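Local structure of Sfrice_029225 (Spodoptera frugiperda, 6I50) at residues A[86-91]-A[138-143]; A[35-40]-A[144-149]; A[126-131]-A[164-169]; A[1-6]-A[156-161]; A[79-84]-A[114-119]. The protein is a secreted cytokine of the tumour necrosis factor family that forms a trimer and probably engages receptors of the TNF receptor type. All coordinates share one frame; numbering follows the deposited sequence.

Interaction 1: A[86-91]-A[138-143]; sequences SWVLHR and RNTAGD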
# COMPACT_ATOMS: atom_id res chain seq x y z
N SER A 86 2.94 2.66 -15.96
CA SER A 86 3.93 2.73 -14.90
C SER A 86 4.17 4.18 -14.55
O SER A 86 4.15 5.05 -15.43
CB SER A 86 5.24 2.04 -15.32
OG SER A 86 6.23 2.14 -14.31
N TRP A 87 4.38 4.45 -13.26
CA TRP A 87 4.75 5.78 -12.81
C TRP A 87 6.02 5.72 -11.96
O TRP A 87 6.39 4.67 -11.42
CB TRP A 87 3.61 6.46 -12.02
CG TRP A 87 3.10 5.75 -10.79
CD1 TRP A 87 1.92 5.07 -10.67
CD2 TRP A 87 3.72 5.70 -9.50
NE1 TRP A 87 1.78 4.58 -9.39
CE2 TRP A 87 2.87 4.95 -8.65
CE3 TRP A 87 4.92 6.20 -8.98
CZ2 TRP A 87 3.18 4.69 -7.32
CZ3 TRP A 87 5.23 5.94 -7.65
CH2 TRP A 87 4.36 5.19 -6.84
N VAL A 88 6.67 6.88 -11.86
CA VAL A 88 7.85 7.07 -11.02
C VAL A 88 7.62 8.30 -10.15
O VAL A 88 7.00 9.28 -10.57
CB VAL A 88 9.14 7.23 -11.84
CG1 VAL A 88 9.59 5.87 -12.38
CG2 VAL A 88 8.94 8.21 -12.97
N LEU A 89 8.13 8.24 -8.92
CA LEU A 89 8.11 9.37 -8.00
C LEU A 89 9.47 10.06 -8.07
O LEU A 89 10.48 9.45 -7.73
CB LEU A 89 7.82 8.88 -6.58
CG LEU A 89 7.81 9.98 -5.51
CD1 LEU A 89 6.66 10.94 -5.75
CD2 LEU A 89 7.74 9.39 -4.11
N HIS A 90 9.48 11.31 -8.54
CA HIS A 90 10.72 12.05 -8.74
C HIS A 90 10.94 13.05 -7.61
O HIS A 90 10.05 13.84 -7.29
CB HIS A 90 10.69 12.80 -10.08
CG HIS A 90 10.92 11.91 -11.26
ND1 HIS A 90 10.37 12.17 -12.50
CD2 HIS A 90 11.64 10.77 -11.39
CE1 HIS A 90 10.75 11.23 -13.34
NE2 HIS A 90 11.52 10.37 -12.70
N ARG A 91 12.15 13.04 -7.05
CA ARG A 91 12.54 13.99 -6.02
C ARG A 91 13.55 14.98 -6.60
O ARG A 91 14.55 14.58 -7.22
CB ARG A 91 13.15 13.27 -4.81
CG ARG A 91 13.32 14.17 -3.60
CD ARG A 91 14.78 14.43 -3.29
NE ARG A 91 15.52 13.20 -3.09
CZ ARG A 91 15.54 12.50 -1.96
NH1 ARG A 91 16.26 11.38 -1.88
NH2 ARG A 91 14.85 12.91 -0.90
N ARG A 138 5.47 11.13 -12.33
CA ARG A 138 5.45 11.11 -13.78
C ARG A 138 5.18 9.70 -14.26
O ARG A 138 5.55 8.73 -13.61
CB ARG A 138 6.78 11.60 -14.38
CG ARG A 138 7.01 13.09 -14.26
CD ARG A 138 8.28 13.53 -14.99
NE ARG A 138 8.44 14.98 -14.92
CZ ARG A 138 8.93 15.63 -13.86
NH1 ARG A 138 9.35 14.95 -12.81
NH2 ARG A 138 9.02 16.95 -13.87
N ASN A 139 4.52 9.58 -15.41
CA ASN A 139 4.46 8.29 -16.06
C ASN A 139 5.81 7.99 -16.70
O ASN A 139 6.56 8.90 -17.05
CB ASN A 139 3.33 8.26 -17.10
CG ASN A 139 1.97 8.53 -16.48
OD1 ASN A 139 1.71 8.15 -15.34
ND2 ASN A 139 1.11 9.21 -17.23
N THR A 140 6.15 6.70 -16.80
CA THR A 140 7.44 6.34 -17.36
C THR A 140 7.47 6.45 -18.88
O THR A 140 8.55 6.64 -19.45
CB THR A 140 7.83 4.92 -16.96
OG1 THR A 140 6.99 3.99 -17.66
CG2 THR A 140 7.65 4.73 -15.46
N ALA A 141 6.33 6.32 -19.54
CA ALA A 141 6.25 6.40 -20.99
C ALA A 141 5.20 7.44 -21.38
O ALA A 141 4.31 7.78 -20.60
CB ALA A 141 5.91 5.05 -21.62
N GLY A 142 5.33 7.92 -22.61
CA GLY A 142 4.54 9.06 -23.03
C GLY A 142 3.06 8.73 -23.17
O GLY A 142 2.67 7.63 -23.55
N ASP A 143 2.24 9.73 -22.82
CA ASP A 143 0.83 9.74 -23.15
C ASP A 143 0.08 8.53 -22.61
O ASP A 143 -0.23 7.59 -23.34
CB ASP A 143 0.65 9.86 -24.66
CG ASP A 143 1.03 11.24 -25.16
OD1 ASP A 143 2.04 11.80 -24.67
OD2 ASP A 143 0.31 11.77 -26.04
O HOH W 1 3.58 4.50 -18.37
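The imidazole of His90 lies across the extended side chain of Arg138, the two crossing at about a right angle. Arg138 CD sits in the plane of the ring at its edge, 3.5 Å from His90 ND1. Extended from CG to NE, the arginine then turns at chi4 (81°), bringing NH1 to the same nitrogen, where it donates a bent hydrogen bond, 3.0 Å from NH1 to His90 ND1. Ring and guanidinium planes are turned 37° apart. NE of the arginine is taken by the carbonyl of Asp34, which helps to fix the group. Beneath this pair runs an antiparallel ladder: Val88 and Arg138 exchange two backbone bonds, with Val88 N 2.8 Å from Arg138 O. Two residues on, past the non-hydrogen-bonded pair Trp87 and Asn139, Thr140 N reaches Ser86 O from above the carbonyl plane, at 2.9 Å. Thr140 CG2 is pressed to 3.2 Å from Ser86 OG, a hydroxyl hydrogen-bonded to the carbonyl of Cys105. The contact thus joins strands 84-92 and 134-139 of one sheet of the TNF sandwich. Accepting through ND1 is consistent with a neutral imidazole, whose second protonation the guanidinium would probably disfavour.

Interaction 2: A[35-40]-A[144-149]; sequences APHDVW and RHSLMQ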
# COMPACT_ATOMS: atom_id res chain seq x y z
N ALA A 35 5.68 14.99 -18.48
CA ALA A 35 5.01 15.99 -17.65
C ALA A 35 4.57 15.37 -16.33
O ALA A 35 4.14 14.21 -16.30
CB ALA A 35 3.80 16.58 -18.37
N PRO A 36 4.66 16.10 -15.23
CA PRO A 36 4.15 15.57 -13.96
C PRO A 36 2.63 15.61 -13.91
O PRO A 36 1.99 16.47 -14.51
CB PRO A 36 4.76 16.50 -12.92
CG PRO A 36 4.93 17.80 -13.63
CD PRO A 36 5.21 17.46 -15.08
N HIS A 37 2.06 14.65 -13.19
CA HIS A 37 0.65 14.74 -12.84
C HIS A 37 0.42 16.02 -12.05
O HIS A 37 1.15 16.31 -11.09
CB HIS A 37 0.23 13.51 -12.02
CG HIS A 37 0.23 12.23 -12.80
ND1 HIS A 37 -0.91 11.73 -13.38
CD2 HIS A 37 1.22 11.36 -13.10
CE1 HIS A 37 -0.62 10.60 -14.01
NE2 HIS A 37 0.67 10.36 -13.85
N ASP A 38 -0.56 16.83 -12.47
CA ASP A 38 -0.71 18.14 -11.85
C ASP A 38 -2.16 18.49 -11.53
O ASP A 38 -2.46 19.65 -11.26
CB ASP A 38 -0.09 19.23 -12.72
CG ASP A 38 -0.72 19.32 -14.10
OD1 ASP A 38 -1.68 18.58 -14.39
OD2 ASP A 38 -0.25 20.16 -14.91
N VAL A 39 -3.07 17.51 -11.56
CA VAL A 39 -4.47 17.77 -11.23
C VAL A 39 -4.72 17.34 -9.79
O VAL A 39 -5.72 16.68 -9.50
CB VAL A 39 -5.40 17.06 -12.23
CG1 VAL A 39 -6.81 17.62 -12.16
CG2 VAL A 39 -4.85 17.18 -13.64
N TRP A 40 -3.81 17.69 -8.89
CA TRP A 40 -3.92 17.39 -7.47
C TRP A 40 -4.61 18.53 -6.74
O TRP A 40 -4.59 19.68 -7.16
CB TRP A 40 -2.55 17.18 -6.83
CG TRP A 40 -1.69 16.10 -7.40
CD1 TRP A 40 -0.39 16.22 -7.81
CD2 TRP A 40 -2.04 14.72 -7.58
NE1 TRP A 40 0.08 15.00 -8.25
CE2 TRP A 40 -0.91 14.07 -8.12
CE3 TRP A 40 -3.20 13.98 -7.35
CZ2 TRP A 40 -0.91 12.71 -8.43
CZ3 TRP A 40 -3.20 12.63 -7.66
CH2 TRP A 40 -2.06 12.01 -8.19
N ARG A 144 -0.21 8.57 -21.32
CA ARG A 144 -1.13 7.64 -20.68
C ARG A 144 -2.29 8.45 -20.12
O ARG A 144 -2.13 9.62 -19.76
CB ARG A 144 -0.44 6.84 -19.57
CG ARG A 144 0.74 6.02 -20.03
CD ARG A 144 0.31 4.89 -20.94
NE ARG A 144 1.34 3.86 -21.08
CZ ARG A 144 2.25 3.83 -22.06
NH1 ARG A 144 3.14 2.84 -22.10
NH2 ARG A 144 2.27 4.77 -22.99
N HIS A 145 -3.46 7.83 -20.08
CA HIS A 145 -4.65 8.46 -19.53
C HIS A 145 -4.94 7.89 -18.15
O HIS A 145 -4.88 6.68 -17.93
CB HIS A 145 -5.86 8.24 -20.44
CG HIS A 145 -5.70 8.81 -21.81
ND1 HIS A 145 -4.90 8.24 -22.77
CD2 HIS A 145 -6.24 9.92 -22.37
CE1 HIS A 145 -4.96 8.96 -23.87
NE2 HIS A 145 -5.76 9.98 -23.66
N SER A 146 -5.25 8.79 -17.21
CA SER A 146 -5.59 8.40 -15.85
C SER A 146 -6.85 9.13 -15.41
O SER A 146 -7.20 10.19 -15.94
CB SER A 146 -4.44 8.70 -14.88
OG SER A 146 -3.94 10.01 -15.07
N LEU A 147 -7.55 8.54 -14.44
CA LEU A 147 -8.76 9.13 -13.87
C LEU A 147 -8.38 9.92 -12.63
O LEU A 147 -7.96 9.35 -11.62
CB LEU A 147 -9.80 8.06 -13.54
CG LEU A 147 -10.45 7.37 -14.73
CD1 LEU A 147 -11.41 6.29 -14.25
CD2 LEU A 147 -11.17 8.39 -15.60
N MET A 148 -8.52 11.24 -12.70
CA MET A 148 -8.13 12.11 -11.59
C MET A 148 -9.37 12.47 -10.77
O MET A 148 -9.89 13.59 -10.80
CB MET A 148 -7.40 13.35 -12.11
CG MET A 148 -6.24 13.02 -13.04
SD MET A 148 -5.17 11.76 -12.31
CE MET A 148 -4.76 12.58 -10.80
N GLN A 149 -9.84 11.47 -10.04
CA GLN A 149 -10.96 11.58 -9.12
C GLN A 149 -10.45 11.24 -7.72
O GLN A 149 -9.51 10.45 -7.59
CB GLN A 149 -12.11 10.64 -9.53
CG GLN A 149 -12.66 10.92 -10.93
CD GLN A 149 -13.62 9.85 -11.43
OE1 GLN A 149 -13.46 8.67 -11.13
NE2 GLN A 149 -14.62 10.27 -12.19
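Met148, just past the regular stretch 144-147, directs CB at segment 35-40, and its side chain folds back on itself as it runs in. The first atom to meet a neighbour is CG, 4.2 Å from Val39 CB in an apolar contact. The sulfur follows, near the imidazole of His37: SD is 4.4 Å from His37 ND1, approaching obliquely. Bends at both chi2 (-49°) and chi3 (-57°) then carry the methyl away to the indole of Trp40, where CE is 3.5 Å from CZ3 and 3.8 Å from CH2 of that tryptophan. One flexible side chain therefore touches three residues of segment 35-40 in succession. Beside it, Ser146 OG lies in the plane of the His37 ring at its edge, 3.5 Å from His37 CE1. The ring is held from its far nitrogen, for His37 NE2 is bonded to Asn139 OD1, and its backbone pairs with Val137. Trp40 also packs on Ile76, while His37 touches Val31 and Val137. Segment 35-40 is thereby tucked against strands 144-161 and 134-139, which belong to different sheets: the connection leading into strand 40-42 packs across both, in a beta sandwich of the TNF jelly-roll type.

Interaction 3: A[126-131]-A[164-169]; sequences ALFLKA and EDPTQE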
# COMPACT_ATOMS: atom_id res chain seq x y z
N ALA A 126 8.66 3.99 3.42
CA ALA A 126 9.26 4.94 4.36
C ALA A 126 10.50 5.55 3.71
O ALA A 126 11.49 4.84 3.47
CB ALA A 126 9.61 4.26 5.68
N LEU A 127 10.46 6.85 3.41
CA LEU A 127 11.47 7.52 2.61
C LEU A 127 12.07 8.69 3.37
O LEU A 127 11.35 9.40 4.08
CB LEU A 127 10.87 8.03 1.29
CG LEU A 127 10.31 6.98 0.33
CD1 LEU A 127 9.51 7.66 -0.77
CD2 LEU A 127 11.43 6.11 -0.24
N PHE A 128 13.38 8.89 3.24
CA PHE A 128 13.99 10.07 3.82
C PHE A 128 13.77 11.25 2.88
O PHE A 128 14.12 11.17 1.69
CB PHE A 128 15.48 9.87 4.06
CG PHE A 128 16.18 11.12 4.48
CD1 PHE A 128 16.14 11.54 5.81
CD2 PHE A 128 16.83 11.92 3.55
CE1 PHE A 128 16.75 12.71 6.20
CE2 PHE A 128 17.45 13.09 3.94
CZ PHE A 128 17.41 13.49 5.26
N LEU A 129 13.20 12.33 3.40
CA LEU A 129 12.96 13.54 2.63
C LEU A 129 13.56 14.73 3.35
O LEU A 129 13.54 14.79 4.59
CB LEU A 129 11.46 13.78 2.41
CG LEU A 129 10.69 12.62 1.76
CD1 LEU A 129 9.21 12.92 1.73
CD2 LEU A 129 11.20 12.36 0.35
N LYS A 130 14.11 15.67 2.59
CA LYS A 130 14.70 16.88 3.14
C LYS A 130 13.75 18.07 2.97
O LYS A 130 13.03 18.17 1.98
CB LYS A 130 16.02 17.23 2.45
CG LYS A 130 17.12 16.21 2.64
CD LYS A 130 18.48 16.79 2.24
CE LYS A 130 18.92 17.87 3.21
NZ LYS A 130 20.40 18.03 3.20
N ALA A 131 13.78 18.98 3.94
CA ALA A 131 13.18 20.28 3.75
C ALA A 131 13.68 20.87 2.43
O ALA A 131 14.88 20.82 2.13
CB ALA A 131 13.53 21.21 4.92
N GLU A 164 18.59 13.08 10.66
CA GLU A 164 19.64 13.82 9.98
C GLU A 164 19.84 13.26 8.58
O GLU A 164 19.47 12.12 8.28
CB GLU A 164 20.94 13.74 10.77
CG GLU A 164 20.78 14.01 12.25
CD GLU A 164 21.25 15.40 12.63
OE1 GLU A 164 22.13 15.94 11.93
OE2 GLU A 164 20.74 15.95 13.63
N ASP A 165 20.42 14.08 7.70
CA ASP A 165 20.76 13.61 6.36
C ASP A 165 21.64 12.37 6.45
O ASP A 165 22.75 12.45 6.99
CB ASP A 165 21.47 14.71 5.57
CG ASP A 165 21.50 14.44 4.08
OD1 ASP A 165 21.60 13.26 3.67
OD2 ASP A 165 21.42 15.41 3.30
N PRO A 166 21.20 11.22 5.93
CA PRO A 166 21.98 9.98 6.08
C PRO A 166 23.05 9.77 5.02
O PRO A 166 23.81 8.80 5.12
CB PRO A 166 20.90 8.90 5.96
CG PRO A 166 19.93 9.48 5.00
CD PRO A 166 19.91 10.98 5.26
N THR A 167 23.13 10.64 4.01
CA THR A 167 24.13 10.54 2.97
C THR A 167 25.03 11.76 3.01
O THR A 167 24.62 12.84 3.46
CB THR A 167 23.50 10.41 1.58
OG1 THR A 167 22.80 11.62 1.27
CG2 THR A 167 22.53 9.23 1.53
N GLN A 168 26.26 11.59 2.57
CA GLN A 168 27.15 12.72 2.37
C GLN A 168 27.84 12.55 1.03
O GLN A 168 27.93 11.44 0.49
CB GLN A 168 28.16 12.86 3.51
CG GLN A 168 29.15 11.72 3.62
CD GLN A 168 29.99 11.81 4.87
OE1 GLN A 168 29.52 12.22 5.93
NE2 GLN A 168 31.27 11.44 4.75
N GLU A 169 28.30 13.66 0.48
CA GLU A 169 29.02 13.60 -0.77
C GLU A 169 30.40 13.00 -0.54
O GLU A 169 30.88 12.89 0.59
CB GLU A 169 29.11 15.00 -1.39
CG GLU A 169 27.73 15.60 -1.63
CD GLU A 169 27.78 17.04 -2.08
OE1 GLU A 169 28.84 17.68 -1.93
OE2 GLU A 169 26.75 17.55 -2.58
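A CH-pi contact near the subunit interface, made by the proline in the middle of an Asx turn, lays the tail 164-169 on the end of strand 117-129: Pro166 meets the face of Phe128. Pro166 CD stands above the ring almost exactly over its centre, 3.4 Å from the Phe128 centroid and only 8° off the ring normal. This methylene is bonded to the imide nitrogen, which makes its C-H groups somewhat polarised and good partners for an aromatic face. With CG anti to the backbone nitrogen (chi1 173°), Phe128 reaches out from the strand, and the two side chains come from opposite directions. The far end of the same ring touches the tail's backbone, CZ lying 3.5 Å from Asp165 CA and CE1 3.5 Å from Glu164 O.

Asp165 is engaged through both carboxylate oxygens. OD2 takes a salt bridge from Lys130, at 2.8 Å to NZ, and OD1 receives the backbone N-H of Thr167 at 3.1 Å, the bond that defines the Asx turn. Each donor comes to the anti side of its oxygen; with both oxygens in use, the carboxylate links the lysine to the turn. A bend at chi3 of Lys130 helps to bring its ammonium to OD2.

On its own sheet, strand 117-129 pairs with strand 68-80 through Leu127 with Tyr70 and Leu129 with Gly68. The second subunit meets both parts: its Trp45, in helix 44-47, packs on Phe128 and bonds to the Ala126 carbonyl, and its Ala48 touches Pro166.

Interaction 4: A[1-6]-A[156-161]; sequences RPFIAA and GLVKLA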
# COMPACT_ATOMS: atom_id res chain seq x y z
N ARG A 1 2.32 17.12 19.87
CA ARG A 1 3.06 16.59 18.72
C ARG A 1 2.41 17.03 17.41
O ARG A 1 1.25 16.72 17.15
CB ARG A 1 3.13 15.06 18.80
CG ARG A 1 4.48 14.48 18.37
CD ARG A 1 4.63 13.03 18.83
NE ARG A 1 3.44 12.24 18.54
CZ ARG A 1 3.19 11.66 17.36
NH1 ARG A 1 4.06 11.79 16.37
NH2 ARG A 1 2.08 10.96 17.19
N PRO A 2 3.17 17.76 16.59
CA PRO A 2 2.62 18.22 15.31
C PRO A 2 2.42 17.07 14.34
O PRO A 2 3.22 16.14 14.27
CB PRO A 2 3.69 19.20 14.80
CG PRO A 2 4.58 19.48 15.97
CD PRO A 2 4.53 18.25 16.83
N PHE A 3 1.32 17.16 13.59
CA PHE A 3 0.98 16.16 12.57
C PHE A 3 1.48 16.72 11.24
O PHE A 3 0.76 17.43 10.53
CB PHE A 3 -0.52 15.90 12.56
CG PHE A 3 -0.95 14.80 11.63
CD1 PHE A 3 -0.27 13.60 11.59
CD2 PHE A 3 -2.07 14.96 10.83
CE1 PHE A 3 -0.69 12.58 10.75
CE2 PHE A 3 -2.50 13.95 9.99
CZ PHE A 3 -1.81 12.76 9.95
N ILE A 4 2.73 16.41 10.90
CA ILE A 4 3.36 16.93 9.69
C ILE A 4 2.99 15.95 8.57
O ILE A 4 3.70 14.98 8.30
CB ILE A 4 4.87 17.09 9.86
CG1 ILE A 4 5.14 18.04 11.04
CG2 ILE A 4 5.52 17.62 8.58
CD1 ILE A 4 6.59 18.35 11.25
N ALA A 5 1.86 16.22 7.91
CA ALA A 5 1.26 15.25 7.01
C ALA A 5 0.32 15.98 6.07
O ALA A 5 -0.22 17.03 6.40
CB ALA A 5 0.51 14.16 7.78
N ALA A 6 0.10 15.39 4.90
CA ALA A 6 -0.79 15.96 3.90
C ALA A 6 -1.24 14.87 2.94
O ALA A 6 -0.51 13.91 2.68
CB ALA A 6 -0.12 17.11 3.14
N GLY A 156 0.14 11.14 -0.88
CA GLY A 156 0.10 11.59 0.49
C GLY A 156 1.39 11.23 1.19
O GLY A 156 2.16 10.37 0.74
N LEU A 157 1.63 11.91 2.31
CA LEU A 157 2.83 11.64 3.08
C LEU A 157 2.59 12.03 4.53
O LEU A 157 1.87 12.99 4.83
CB LEU A 157 4.07 12.38 2.56
CG LEU A 157 4.14 13.58 1.61
CD1 LEU A 157 3.04 14.61 1.81
CD2 LEU A 157 5.50 14.24 1.77
N VAL A 158 3.23 11.27 5.42
CA VAL A 158 3.12 11.45 6.86
C VAL A 158 4.52 11.37 7.43
O VAL A 158 5.20 10.35 7.27
CB VAL A 158 2.22 10.37 7.51
CG1 VAL A 158 2.13 10.60 9.01
CG2 VAL A 158 0.83 10.34 6.87
N LYS A 159 4.96 12.43 8.11
CA LYS A 159 6.26 12.36 8.76
C LYS A 159 6.19 11.41 9.95
O LYS A 159 5.30 11.52 10.81
CB LYS A 159 6.72 13.74 9.21
CG LYS A 159 8.15 13.73 9.72
CD LYS A 159 8.58 15.09 10.22
CE LYS A 159 9.91 14.99 10.93
NZ LYS A 159 9.89 15.72 12.22
N LEU A 160 7.13 10.46 10.00
CA LEU A 160 7.19 9.44 11.03
C LEU A 160 8.23 9.72 12.10
O LEU A 160 8.02 9.35 13.26
CB LEU A 160 7.49 8.07 10.42
CG LEU A 160 6.54 7.59 9.33
CD1 LEU A 160 7.01 6.22 8.84
CD2 LEU A 160 5.13 7.53 9.86
N ALA A 161 9.35 10.34 11.73
CA ALA A 161 10.43 10.56 12.68
C ALA A 161 11.37 11.64 12.17
O ALA A 161 11.51 11.84 10.96
CB ALA A 161 11.23 9.28 12.93
O HOH W 2 3.74 10.30 13.23
O HOH W 3 4.17 13.96 12.04
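Ala5 and Val158 belong to the close-packed part of this antiparallel pairing, Ala5 CB lying 3.9 Å from Val158 CG2. Next to them Ala6 and Leu157 exchange two backbone bonds, with Leu157 N 3.0 Å from Ala6 O. Phe3 extends the apolar patch: with CG opposite the backbone nitrogen (chi1 -175°) its ring swings back so that CE1 lies 3.9 Å from Val158 CG1, and the methyl of Ala5 lies over one face, offset toward the rim. Trp45 also meets the ring, and Ala161 of the third subunit packs against it. Ile4 and Lys159 lie side by side, their CB atoms 3.9 Å apart, while the ammonium of Lys159 continues to Asp162.

The N-terminal side is looser. Ile4, centre of an inverse gamma turn, keeps one direct bond, from Lys159 N to Ile4 O at 2.9 Å. The reciprocal link runs through a water, which accepts from Ile4 N at 3.1 Å and donates to Lys159 O and Pro2 O. A second water donates to the same Lys159 carbonyl and holds the poorly ordered Arg1 only weakly. Chemically, direct bonding and methyl packing join the strand edges, and water takes over where the chain peels away.

Interaction 5: A[79-84]-A[114-119]; sequences LDSHDT and PIDKPN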
# COMPACT_ATOMS: atom_id res chain seq x y z
N LEU A 79 -6.87 4.58 -16.97
CA LEU A 79 -7.95 4.09 -17.83
C LEU A 79 -7.35 4.27 -19.22
O LEU A 79 -7.48 5.33 -19.84
CB LEU A 79 -9.25 4.87 -17.63
CG LEU A 79 -10.45 4.33 -18.42
CD1 LEU A 79 -10.57 2.83 -18.21
CD2 LEU A 79 -11.73 5.04 -18.02
N ASP A 80 -6.67 3.23 -19.69
CA ASP A 80 -5.74 3.39 -20.80
C ASP A 80 -5.70 2.09 -21.59
O ASP A 80 -6.00 1.02 -21.07
CB ASP A 80 -4.34 3.77 -20.28
CG ASP A 80 -3.45 4.33 -21.36
OD1 ASP A 80 -3.45 5.56 -21.57
OD2 ASP A 80 -2.74 3.53 -22.00
N SER A 81 -5.30 2.21 -22.85
CA SER A 81 -5.27 1.05 -23.74
C SER A 81 -3.87 0.47 -23.93
O SER A 81 -3.73 -0.55 -24.60
CB SER A 81 -5.87 1.41 -25.10
OG SER A 81 -5.19 2.50 -25.69
N HIS A 82 -2.84 1.09 -23.36
CA HIS A 82 -1.49 0.55 -23.50
C HIS A 82 -1.32 -0.72 -22.68
O HIS A 82 -1.97 -0.92 -21.65
CB HIS A 82 -0.45 1.59 -23.08
CG HIS A 82 -0.27 2.69 -24.07
ND1 HIS A 82 -0.99 3.87 -24.01
CD2 HIS A 82 0.53 2.79 -25.17
CE1 HIS A 82 -0.64 4.65 -25.02
NE2 HIS A 82 0.28 4.02 -25.74
N ASP A 83 -0.42 -1.60 -23.15
CA ASP A 83 -0.17 -2.85 -22.44
C ASP A 83 0.49 -2.62 -21.10
O ASP A 83 0.22 -3.36 -20.14
CB ASP A 83 0.70 -3.78 -23.29
CG ASP A 83 -0.08 -4.46 -24.40
OD1 ASP A 83 -1.33 -4.42 -24.37
OD2 ASP A 83 0.56 -5.04 -25.31
N THR A 84 1.35 -1.60 -20.99
CA THR A 84 2.08 -1.31 -19.77
C THR A 84 1.78 0.11 -19.31
O THR A 84 1.83 1.05 -20.11
CB THR A 84 3.59 -1.47 -19.98
OG1 THR A 84 3.87 -2.82 -20.37
CG2 THR A 84 4.34 -1.14 -18.70
N PRO A 114 -6.00 -2.28 -28.95
CA PRO A 114 -5.98 -1.26 -27.89
C PRO A 114 -7.31 -1.10 -27.19
O PRO A 114 -8.14 -0.27 -27.58
CB PRO A 114 -5.60 0.02 -28.65
CG PRO A 114 -6.10 -0.23 -30.04
CD PRO A 114 -5.90 -1.69 -30.30
N ILE A 115 -7.53 -1.87 -26.12
CA ILE A 115 -8.76 -1.83 -25.34
C ILE A 115 -8.51 -1.02 -24.08
O ILE A 115 -7.58 -1.33 -23.32
CB ILE A 115 -9.25 -3.24 -25.00
CG1 ILE A 115 -9.30 -4.11 -26.27
CG2 ILE A 115 -10.61 -3.19 -24.31
CD1 ILE A 115 -10.19 -3.55 -27.36
N ASP A 116 -9.32 0.01 -23.84
CA ASP A 116 -9.20 0.79 -22.62
C ASP A 116 -9.59 -0.08 -21.43
O ASP A 116 -10.60 -0.79 -21.48
CB ASP A 116 -10.09 2.03 -22.67
CG ASP A 116 -9.54 3.12 -23.56
OD1 ASP A 116 -8.31 3.18 -23.74
OD2 ASP A 116 -10.34 3.92 -24.08
N LYS A 117 -8.79 -0.04 -20.37
CA LYS A 117 -9.14 -0.82 -19.19
C LYS A 117 -8.62 -0.14 -17.94
O LYS A 117 -7.59 0.55 -17.99
CB LYS A 117 -8.61 -2.26 -19.27
CG LYS A 117 -7.13 -2.38 -19.47
CD LYS A 117 -6.84 -3.66 -20.22
CE LYS A 117 -5.69 -3.47 -21.18
NZ LYS A 117 -4.43 -3.16 -20.45
N PRO A 118 -9.30 -0.32 -16.81
CA PRO A 118 -8.90 0.36 -15.58
C PRO A 118 -7.87 -0.43 -14.78
O PRO A 118 -8.03 -1.64 -14.59
CB PRO A 118 -10.22 0.47 -14.81
CG PRO A 118 -10.99 -0.74 -15.24
CD PRO A 118 -10.58 -1.03 -16.66
N ASN A 119 -6.83 0.25 -14.30
CA ASN A 119 -5.81 -0.36 -13.45
C ASN A 119 -5.28 0.71 -12.51
O ASN A 119 -4.73 1.71 -12.98
CB ASN A 119 -4.66 -0.94 -14.28
CG ASN A 119 -4.97 -2.31 -14.84
OD1 ASN A 119 -5.03 -3.29 -14.10
ND2 ASN A 119 -5.16 -2.38 -16.15
O HOH W 4 -3.64 -0.06 -19.93
O HOH W 5 -5.21 -2.99 -24.32
O HOH W 6 -3.24 -4.85 -22.24
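Asp80 and Lys117 face each other as an antiparallel hydrogen-bonded pair, with Leu79 and Pro118 as the adjoining non-hydrogen-bonded pair, where strand 68-80 of the TNF jelly roll ends and strand 117-129 begins. The ladder is imperfect here: Lys117 N to Asp80 O is 3.1 Å, with the donor well above the carbonyl plane, and Asp80 N to Lys117 O is a weak 3.3 Å.

On one face Leu79 lies along Pro118, its CD1 3.7 Å from Pro118 N and also near the proline CB. On the strands' other face, the lysine chain, bent at chi3 and chi4, returns toward segment 79-84 so that NZ gives one bond to a water that donates to the Asp80 carbonyl and another, 2.7 Å from NZ, to a water beside Asp83 OD1. Beyond the last bridge the chains stay close, Ser81 beside Asp116. Ser81 CB rests between Asp116 OD1 and the backbone of Pro114, 3.3 Å from that OD1, and Ser81 CA makes a C-H...O contact to the Ile115 carbonyl. Asn119 bonds through OD1 to Ser108 of the third subunit.

Asp80 shapes the turn that follows. OD1 is held by His145 N. OD2 accepts twice from His82, from the ring at its syn lone pair, 2.7 Å to His82 ND1, and from the backbone on the anti side, 2.8 Å to His82 N, closing an Asx turn.

In the fold
The five contacts illustrate how one jelly roll is tied together and into its trimer. Interactions 1, 2 and 5 form a connected cluster at one end: Asn139 OD1 lies 2.9 Å from His37 NE2, joining 1 to 2, and His145 N lies 2.7 Å from Asp80 OD1, joining 2 to 5. Interactions 3 and 4 meet at the other end, where Leu129 CD1 is 3.9 Å from Leu157 CD2. Interactions 3 and 5 share strand 117-129 although their centres are about 37 Å apart. Arg91 bridges the ends, its NH2 3.2 Å from Phe128 O. Both 3 and 4 touch the second subunit, and 4 and 5 the third.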